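Local coordinates for sulfur oxidation protein soxB (Thermus thermophilus, PDB 2WDD) that probably hydrolyses the sulfur-sulfur bond of cysteine S-thiosulfonate, as a dimanganese thiosulfohydrolase of the sulfur oxidation pathway, at residues 43-48 / 409-414; 358-363 / 417-422. All blocks are in the same frame, centred on the assembly; numbering follows the deposited sequence. Where two conformers were deposited one is given.

Contact 1 of 2, residues 43-48 / 409-414; sequences PHYFME and TILPGQ
Tyr45 and Thr409 meet through their main chains, Thr409 N donating to Tyr45 O over 2.8 Å from above the carbonyl plane, in a bond bent to 131° at the hydrogen. A water beside this bond accepts from Tyr45 N and donates to Thr409 O, so that the main-chain N-H and C=O of each residue are both used where two irregular loops run past each other. The hydroxyl of Thr409 extends the join: with OG1 anti to its own carbonyl carbon (chi1 -56°), it accepts from Met47 N at 2.9 Å in a nearly straight bond. A threonine suits this buried spot because its short side chain can stand in for a backbone acceptor while its carbons pack. Tyr45 supplies the apolar half of the contact. Leu411 CD1 sits over one face of the phenol ring, 3.7 Å from its centroid, a CH-pi contact in which the two side chains cross at about a right angle. The Leu411 branch is presented from a type II turn, Leu411 to Gln414, whose third position, Gly413, has the positive phi that glycine tolerates easily. Gln414 reaches back along the turn with an extended side chain, so that OE1 takes Leu411 N at 2.9 Å, in the carbonyl plane, bracing the turn; its amide stands almost perpendicular to the Tyr45 ring. Helix 91-98 packs against both loops, Ala95 touching Tyr45 and Phe91 touching Met47 and Thr409, while Gly413 and Gln414 face Ser367, at the end of strand 365-367, in a G1 beta bulge.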
ATOM      1  N   PRO A  43       5.777  14.189  -7.141  1.00 11.01           N
ATOM      2  CA  PRO A  43       4.478  14.606  -6.615  1.00 10.32           C
ATOM      3  C   PRO A  43       3.401  14.024  -7.528  1.00 13.35           C
ATOM      4  O   PRO A  43       3.560  13.982  -8.754  1.00 12.35           O
ATOM      5  CB  PRO A  43       4.509  16.125  -6.785  1.00 11.77           C
ATOM      6  CG  PRO A  43       5.967  16.477  -6.689  1.00 15.84           C
ATOM      7  CD  PRO A  43       6.686  15.335  -7.360  1.00 11.91           C
ATOM      8  N   HIS A  44       2.331  13.520  -6.932  1.00 10.05           N
ATOM      9  CA  HIS A  44       1.252  12.924  -7.702  1.00  9.16           C
ATOM     10  C   HIS A  44      -0.024  13.009  -6.874  1.00 12.47           C
ATOM     11  O   HIS A  44      -0.037  13.652  -5.824  1.00 12.49           O
ATOM     12  CB  HIS A  44       1.595  11.468  -8.092  1.00  8.85           C
ATOM     13  CG  HIS A  44       1.695  10.525  -6.933  1.00 10.30           C
ATOM     14  ND1 HIS A  44       0.910   9.396  -6.828  1.00 11.72           N
ATOM     15  CD2 HIS A  44       2.495  10.529  -5.841  1.00 11.79           C
ATOM     16  CE1 HIS A  44       1.207   8.757  -5.710  1.00 10.90           C
ATOM     17  NE2 HIS A  44       2.145   9.439  -5.076  1.00 11.62           N
ATOM     18  N   TYR A  45      -1.090  12.358  -7.314  1.00  9.47           N
ATOM     19  CA  TYR A  45      -2.327  12.395  -6.544  1.00  8.51           C
ATOM     20  C   TYR A  45      -2.647  10.995  -6.089  1.00 11.29           C
ATOM     21  O   TYR A  45      -2.359  10.038  -6.793  1.00 10.79           O
ATOM     22  CB  TYR A  45      -3.455  12.975  -7.381  1.00  8.93           C
ATOM     23  CG  TYR A  45      -3.135  14.363  -7.876  1.00 10.60           C
ATOM     24  CD1 TYR A  45      -3.384  15.482  -7.084  1.00 11.51           C
ATOM     25  CD2 TYR A  45      -2.511  14.548  -9.104  1.00 11.87           C
ATOM     26  CE1 TYR A  45      -3.055  16.760  -7.529  1.00 12.75           C
ATOM     27  CE2 TYR A  45      -2.180  15.823  -9.558  1.00 12.91           C
ATOM     28  CZ  TYR A  45      -2.481  16.920  -8.777  1.00 16.26           C
ATOM     29  OH  TYR A  45      -2.149  18.183  -9.227  1.00 15.58           O
ATOM     30  N   PHE A  46      -3.222  10.872  -4.894  0.50  7.94           N
ATOM     31  CA  PHE A  46      -3.549   9.554  -4.349  0.50  7.73           C
ATOM     32  C   PHE A  46      -4.788   9.658  -3.464  0.50 10.64           C
ATOM     33  O   PHE A  46      -4.706  10.088  -2.307  0.50 10.70           O
ATOM     34  CB  PHE A  46      -2.363   9.010  -3.540  0.50  9.44           C
ATOM     35  CG  PHE A  46      -2.494   7.554  -3.158  0.50 10.49           C
ATOM     36  CD1 PHE A  46      -1.954   6.553  -3.959  0.50 12.50           C
ATOM     37  CD2 PHE A  46      -3.135   7.188  -1.983  0.50 12.94           C
ATOM     38  CE1 PHE A  46      -2.063   5.220  -3.600  0.50 13.40           C
ATOM     39  CE2 PHE A  46      -3.262   5.853  -1.625  0.50 15.76           C
ATOM     40  CZ  PHE A  46      -2.723   4.868  -2.436  0.50 13.69           C
ATOM     41  N   MET A  47      -5.932   9.271  -4.024  1.00  7.57           N
ATOM     42  CA  MET A  47      -7.195   9.324  -3.305  1.00  7.22           C
ATOM     43  C   MET A  47      -7.414   8.075  -2.466  1.00 10.25           C
ATOM     44  O   MET A  47      -7.156   6.957  -2.918  1.00 10.71           O
ATOM     45  CB  MET A  47      -8.344   9.453  -4.307  1.00  8.23           C
ATOM     46  CG  MET A  47      -9.698   9.678  -3.653  1.00  9.00           C
ATOM     47  SD  MET A  47     -11.024   9.725  -4.873  1.00 10.57           S
ATOM     48  CE  MET A  47     -11.371   7.973  -4.960  1.00  9.19           C
ATOM     49  N   GLU A  48      -7.948   8.265  -1.261  1.00  7.69           N
ATOM     50  CA  GLU A  48      -8.301   7.134  -0.420  1.00  7.59           C
ATOM     51  C   GLU A  48      -9.505   6.409  -1.010  1.00  9.31           C
ATOM     52  O   GLU A  48     -10.249   6.957  -1.827  1.00  9.58           O
ATOM     53  CB  GLU A  48      -8.594   7.587   1.015  1.00  8.60           C
ATOM     54  CG  GLU A  48      -7.359   8.169   1.694  1.00  9.63           C
ATOM     55  CD  GLU A  48      -6.242   7.145   1.851  1.00 15.63           C
ATOM     56  OE1 GLU A  48      -6.513   6.017   2.314  1.00 14.07           O
ATOM     57  OE2 GLU A  48      -5.098   7.451   1.462  1.00 12.52           O
ATOM     58  N   THR A 409      -3.539   8.443  -8.750  1.00  8.67           N
ATOM     59  CA  THR A 409      -4.854   8.934  -9.132  1.00  8.48           C
ATOM     60  C   THR A 409      -4.698   9.977 -10.238  1.00 11.18           C
ATOM     61  O   THR A 409      -3.927  10.913 -10.087  1.00 10.85           O
ATOM     62  CB  THR A 409      -5.573   9.551  -7.903  1.00 12.58           C
ATOM     63  OG1 THR A 409      -5.640   8.591  -6.836  1.00 10.33           O
ATOM     64  CG2 THR A 409      -6.975   9.994  -8.267  1.00 11.67           C
ATOM     65  N   ILE A 410      -5.432   9.812 -11.335  1.00  9.52           N
ATOM     66  CA  ILE A 410      -5.377  10.757 -12.463  1.00 10.37           C
ATOM     67  C   ILE A 410      -6.575  11.692 -12.390  1.00 11.18           C
ATOM     68  O   ILE A 410      -7.717  11.249 -12.322  1.00 10.92           O
ATOM     69  CB  ILE A 410      -5.388  10.003 -13.807  1.00 12.97           C
ATOM     70  CG1 ILE A 410      -4.347   8.888 -13.796  1.00 14.17           C
ATOM     71  CG2 ILE A 410      -5.148  10.966 -14.969  1.00 13.10           C
ATOM     72  CD1 ILE A 410      -2.969   9.398 -13.568  1.00 15.00           C
ATOM     73  N   LEU A 411      -6.316  12.993 -12.418  1.00 10.04           N
ATOM     74  CA  LEU A 411      -7.395  13.971 -12.317  1.00  9.87           C
ATOM     75  C   LEU A 411      -8.064  14.190 -13.663  1.00 12.97           C
ATOM     76  O   LEU A 411      -7.471  13.940 -14.715  1.00 13.39           O
ATOM     77  CB  LEU A 411      -6.845  15.310 -11.826  1.00  9.47           C
ATOM     78  CG  LEU A 411      -6.171  15.340 -10.452  1.00 12.80           C
ATOM     79  CD1 LEU A 411      -5.775  16.796 -10.114  1.00 13.05           C
ATOM     80  CD2 LEU A 411      -7.133  14.782  -9.411  1.00 13.83           C
ATOM     81  N   PRO A 412      -9.284  14.735 -13.648  1.00 10.87           N
ATOM     82  CA  PRO A 412      -9.937  15.034 -14.926  1.00 11.26           C
ATOM     83  C   PRO A 412      -9.071  16.006 -15.723  1.00 15.24           C
ATOM     84  O   PRO A 412      -8.552  16.985 -15.177  1.00 13.86           O
ATOM     85  CB  PRO A 412     -11.234  15.726 -14.497  1.00 12.85           C
ATOM     86  CG  PRO A 412     -11.506  15.196 -13.119  1.00 16.03           C
ATOM     87  CD  PRO A 412     -10.158  15.028 -12.494  1.00 11.92           C
ATOM     88  N   GLY A 413      -8.908  15.724 -17.012  1.00 14.40           N
ATOM     89  CA  GLY A 413      -8.116  16.559 -17.893  1.00 14.48           C
ATOM     90  C   GLY A 413      -6.623  16.301 -17.841  1.00 18.47           C
ATOM     91  O   GLY A 413      -5.857  16.900 -18.599  1.00 18.58           O
ATOM     92  N   GLN A 414      -6.199  15.401 -16.953  1.00 14.05           N
ATOM     93  CA  GLN A 414      -4.785  15.090 -16.797  1.00 12.95           C
ATOM     94  C   GLN A 414      -4.303  14.035 -17.790  1.00 15.34           C
ATOM     95  O   GLN A 414      -5.029  13.099 -18.115  1.00 14.21           O
ATOM     96  CB  GLN A 414      -4.476  14.658 -15.351  1.00 13.45           C
ATOM     97  CG  GLN A 414      -3.004  14.364 -15.108  1.00 14.13           C
ATOM     98  CD  GLN A 414      -2.673  14.006 -13.661  1.00 14.97           C
ATOM     99  OE1 GLN A 414      -3.559  13.740 -12.845  1.00 13.94           O
ATOM    100  NE2 GLN A 414      -1.385  13.979 -13.348  1.00 12.14           N
TER
HETATM  101  O   HOH W   1      -1.247  11.105  -9.966  1.00 12.28           O

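Contact 2 of 2, residues 358-363 / 417-422. With TBU (tertiary-butyl alcohol), chain D.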
ATOM      1  N   ASP A 358      11.640  11.483 -21.717  1.00 26.84           N
ATOM      2  CA  ASP A 358      10.743  11.432 -22.868  0.50 26.71           C
ATOM      3  C   ASP A 358       9.785  10.256 -22.725  1.00 29.18           C
ATOM      4  O   ASP A 358       8.576  10.382 -22.933  1.00 29.71           O
ATOM      5  CB  ASP A 358      11.556  11.259 -24.153  0.50 28.90           C
ATOM      6  CG  ASP A 358      12.295   9.932 -24.201  0.50 40.38           C
ATOM      7  OD1 ASP A 358      12.839   9.509 -23.156  0.50 40.43           O
ATOM      8  OD2 ASP A 358      12.314   9.301 -25.280  0.50 48.34           O
ATOM      9  N   HIS A 359      10.351   9.105 -22.379  1.00 22.92           N
ATOM     10  CA  HIS A 359       9.578   7.886 -22.211  1.00 20.99           C
ATOM     11  C   HIS A 359       8.602   8.030 -21.053  1.00 23.43           C
ATOM     12  O   HIS A 359       7.410   7.774 -21.195  1.00 21.19           O
ATOM     13  CB  HIS A 359      10.508   6.701 -21.938  1.00 20.84           C
ATOM     14  CG  HIS A 359       9.794   5.455 -21.518  1.00 23.15           C
ATOM     15  ND1 HIS A 359       8.971   4.748 -22.368  1.00 24.09           N
ATOM     16  CD2 HIS A 359       9.786   4.784 -20.341  1.00 24.06           C
ATOM     17  CE1 HIS A 359       8.482   3.699 -21.730  1.00 23.35           C
ATOM     18  NE2 HIS A 359       8.961   3.698 -20.499  1.00 23.58           N
ATOM     19  N   LEU A 360       9.126   8.434 -19.904  1.00 19.38           N
ATOM     20  CA  LEU A 360       8.320   8.546 -18.695  1.00 18.86           C
ATOM     21  C   LEU A 360       7.203   9.579 -18.677  1.00 22.96           C
ATOM     22  O   LEU A 360       6.149   9.327 -18.092  1.00 21.41           O
ATOM     23  CB  LEU A 360       9.220   8.774 -17.481  1.00 18.63           C
ATOM     24  CG  LEU A 360      10.085   7.604 -17.009  1.00 22.50           C
ATOM     25  CD1 LEU A 360      10.986   8.039 -15.871  1.00 22.54           C
ATOM     26  CD2 LEU A 360       9.222   6.420 -16.585  1.00 23.48           C
ATOM     27  N   PHE A 361       7.448  10.759 -19.247  1.00 20.61           N
ATOM     28  CA  PHE A 361       6.503  11.866 -19.126  1.00 20.90           C
ATOM     29  C   PHE A 361       5.706  12.391 -20.315  1.00 24.64           C
ATOM     30  O   PHE A 361       4.839  13.249 -20.142  1.00 25.04           O
ATOM     31  CB  PHE A 361       7.139  13.011 -18.338  1.00 23.73           C
ATOM     32  CG  PHE A 361       7.864  12.549 -17.104  1.00 26.70           C
ATOM     33  CD1 PHE A 361       7.157  12.096 -15.999  1.00 30.59           C
ATOM     34  CD2 PHE A 361       9.249  12.490 -17.081  1.00 29.85           C
ATOM     35  CE1 PHE A 361       7.821  11.637 -14.874  1.00 31.77           C
ATOM     36  CE2 PHE A 361       9.916  12.027 -15.959  1.00 33.05           C
ATOM     37  CZ  PHE A 361       9.201  11.599 -14.857  1.00 31.02           C
ATOM     38  N   THR A 362       5.952  11.873 -21.511  1.00 21.68           N
ATOM     39  CA  THR A 362       5.164  12.316 -22.654  1.00 21.68           C
ATOM     40  C   THR A 362       3.744  11.785 -22.482  1.00 24.36           C
ATOM     41  O   THR A 362       3.544  10.645 -22.063  1.00 24.46           O
ATOM     42  CB  THR A 362       5.780  11.866 -23.989  1.00 31.53           C
ATOM     43  OG1 THR A 362       7.139  12.309 -24.057  1.00 30.43           O
ATOM     44  CG2 THR A 362       4.997  12.460 -25.161  1.00 31.22           C
ATOM     45  N   PRO A 363       2.739  12.610 -22.797  1.00 20.59           N
ATOM     46  CA  PRO A 363       1.383  12.081 -22.617  1.00 19.95           C
ATOM     47  C   PRO A 363       1.076  10.933 -23.569  1.00 23.18           C
ATOM     48  O   PRO A 363       1.424  10.981 -24.757  1.00 23.70           O
ATOM     49  CB  PRO A 363       0.484  13.280 -22.953  1.00 22.02           C
ATOM     50  CG  PRO A 363       1.354  14.476 -22.792  1.00 27.01           C
ATOM     51  CD  PRO A 363       2.732  14.032 -23.178  1.00 22.40           C
ATOM     52  N   THR A 417       0.692   9.114 -18.323  1.00 13.69           N
ATOM     53  CA  THR A 417       2.058   8.937 -18.811  1.00 13.38           C
ATOM     54  C   THR A 417       2.572   7.545 -18.495  1.00 15.94           C
ATOM     55  O   THR A 417       1.938   6.784 -17.752  1.00 14.84           O
ATOM     56  CB  THR A 417       2.993   9.967 -18.166  1.00 18.33           C
ATOM     57  OG1 THR A 417       3.138   9.648 -16.774  1.00 15.86           O
ATOM     58  CG2 THR A 417       2.428  11.379 -18.310  1.00 17.72           C
ATOM     59  N   TRP A 418       3.730   7.209 -19.053  1.00 13.75           N
ATOM     60  CA  TRP A 418       4.334   5.919 -18.762  1.00 13.71           C
ATOM     61  C   TRP A 418       4.613   5.822 -17.264  1.00 15.01           C
ATOM     62  O   TRP A 418       4.459   4.757 -16.667  1.00 13.30           O
ATOM     63  CB  TRP A 418       5.630   5.730 -19.551  1.00 13.37           C
ATOM     64  CG  TRP A 418       5.436   4.953 -20.808  1.00 14.61           C
ATOM     65  CD1 TRP A 418       5.409   5.442 -22.083  1.00 17.74           C
ATOM     66  CD2 TRP A 418       5.256   3.541 -20.910  1.00 14.42           C
ATOM     67  NE1 TRP A 418       5.210   4.417 -22.974  1.00 16.85           N
ATOM     68  CE2 TRP A 418       5.122   3.235 -22.282  1.00 18.17           C
ATOM     69  CE3 TRP A 418       5.182   2.504 -19.976  1.00 15.57           C
ATOM     70  CZ2 TRP A 418       4.929   1.933 -22.740  1.00 17.26           C
ATOM     71  CZ3 TRP A 418       5.012   1.213 -20.429  1.00 16.65           C
ATOM     72  CH2 TRP A 418       4.885   0.936 -21.802  1.00 17.17           C
ATOM     73  N   ASP A 419       5.021   6.929 -16.656  1.00 11.52           N
ATOM     74  CA  ASP A 419       5.299   6.912 -15.216  1.00 10.61           C
ATOM     75  C   ASP A 419       4.051   6.481 -14.447  1.00 13.25           C
ATOM     76  O   ASP A 419       4.148   5.710 -13.495  1.00 13.07           O
ATOM     77  CB  ASP A 419       5.857   8.245 -14.715  1.00 12.62           C
ATOM     78  CG  ASP A 419       6.671   8.090 -13.427  1.00 15.63           C
ATOM     79  OD1 ASP A 419       7.521   7.177 -13.363  1.00 16.22           O
ATOM     80  OD2 ASP A 419       6.400   8.821 -12.449  1.00 17.74           O
ATOM     81  N   HIS A 420       2.877   6.919 -14.901  1.00 10.94           N
ATOM     82  CA  HIS A 420       1.628   6.490 -14.270  1.00  9.75           C
ATOM     83  C   HIS A 420       1.403   5.001 -14.520  1.00 13.44           C
ATOM     84  O   HIS A 420       0.976   4.271 -13.627  1.00 11.96           O
ATOM     85  CB  HIS A 420       0.422   7.259 -14.815  1.00 10.58           C
ATOM     86  CG  HIS A 420       0.434   8.725 -14.508  1.00 13.31           C
ATOM     87  ND1 HIS A 420       0.194   9.676 -15.476  1.00 15.36           N
ATOM     88  CD2 HIS A 420       0.574   9.401 -13.341  1.00 14.93           C
ATOM     89  CE1 HIS A 420       0.206  10.877 -14.926  1.00 14.76           C
ATOM     90  NE2 HIS A 420       0.446  10.740 -13.633  1.00 14.77           N
ATOM     91  N   LEU A 421       1.634   4.547 -15.751  1.00 10.40           N
ATOM     92  CA  LEU A 421       1.418   3.134 -16.042  1.00 10.51           C
ATOM     93  C   LEU A 421       2.275   2.279 -15.106  1.00 11.90           C
ATOM     94  O   LEU A 421       1.824   1.242 -14.622  1.00 10.49           O
ATOM     95  CB  LEU A 421       1.745   2.804 -17.499  1.00 10.20           C
ATOM     96  CG  LEU A 421       0.876   3.452 -18.576  1.00 12.86           C
ATOM     97  CD1 LEU A 421       1.201   2.825 -19.944  1.00 12.80           C
ATOM     98  CD2 LEU A 421      -0.596   3.312 -18.233  1.00 12.06           C
ATOM     99  N   TYR A 422       3.514   2.699 -14.859  1.00 10.38           N
ATOM    100  CA  TYR A 422       4.389   1.950 -13.958  1.00  9.83           C
ATOM    101  C   TYR A 422       3.913   2.071 -12.507  1.00 12.21           C
ATOM    102  O   TYR A 422       4.006   1.114 -11.741  1.00 10.72           O
ATOM    103  CB  TYR A 422       5.837   2.415 -14.074  1.00 10.80           C
ATOM    104  CG  TYR A 422       6.488   2.165 -15.425  1.00 11.84           C
ATOM    105  CD1 TYR A 422       6.352   0.947 -16.076  1.00 13.56           C
ATOM    106  CD2 TYR A 422       7.259   3.155 -16.030  1.00 12.42           C
ATOM    107  CE1 TYR A 422       6.944   0.731 -17.320  1.00 14.40           C
ATOM    108  CE2 TYR A 422       7.861   2.944 -17.268  1.00 13.31           C
ATOM    109  CZ  TYR A 422       7.701   1.732 -17.897  1.00 17.73           C
ATOM    110  OH  TYR A 422       8.301   1.524 -19.119  1.00 18.56           O
TER
HETATM  111  O   TBU D1576      10.239  -1.285 -17.672  1.00 36.77           O
HETATM  112  C   TBU D1576      11.512  -1.766 -18.102  1.00 35.97           C
HETATM  113  C1  TBU D1576      11.836  -1.242 -19.487  1.00 35.55           C
HETATM  114  C2  TBU D1576      12.576  -1.284 -17.116  1.00 35.76           C
HETATM  115  C3  TBU D1576      11.484  -3.295 -18.162  1.00 36.37           C
HETATM  116  O   HOH W   2       4.808   8.624 -21.207  1.00 21.70           O
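This is a partly buried contact between the last turn of helix 357-361 and the first turn of helix 418-425, built on an aromatic cluster of His359, Trp418 and Tyr422. The imidazole lies obliquely over the indole, planes 31° apart, with His359 CE1 only 3.3 Å from Trp418 CD2. With chi1 at 170°, opposite the backbone N, the His359 ring swings across to Tyr422, where NE2 and Tyr422 OH share a 2.7 Å hydrogen bond at the imidazole edge. Histidine fits here because it offers both a flat face and a polar edge. With an alanine in place of Trp418 only CB would remain over the His359 face; the imidazole, without the indole against CE1, would probably be freer to turn away from Tyr422 OH. Leu360 CD2 meets the Tyr422 ring in its plane at CE2, 3.8 Å away. The backbones are joined too: Asp419 N donates to a lone pair of Leu360 O at 3.0 Å, and a water accepts from Trp418 N while donating to His359 O and Thr362 O. The carbonyl end of one helix thus faces the N-H end of the other, directly at Leu360 O and through water at His359 O. Tyr422 also lines the tertiary-butyl alcohol pocket with Leu141 and Tyr527. At the start of helix 418-425, Thr417 is the N-cap, its short hydroxyl side chain able to turn back to the first N-H groups: OG1 accepts weakly from His420 N, and Thr417 N donates to His420 ND1 at 2.9 Å, completing a capping box.

Overall arrangement
From the N terminus, the chain leaves strand 29-34 and passes through 43-48, near the manganese site, where the Phe46 side chain lies close to the metal ligand His288. Contact 1 closes a very long loop, with 360 residues between its segments, bringing this loop to 409-414 in the 5'-nucleotidase C-terminal family region. Contact 2 closes a shorter one of 53 residues, from helix 357-361 to helix 418-425. The two cross rather than nest, since 358-363 falls inside the first loop and 417-422 beyond its end. Their centres are 14 Å apart, and they touch where Ile410 CD1 packs 3.6 Å from His420 CD2, joining the loop before strand 415-416 to the helix after it.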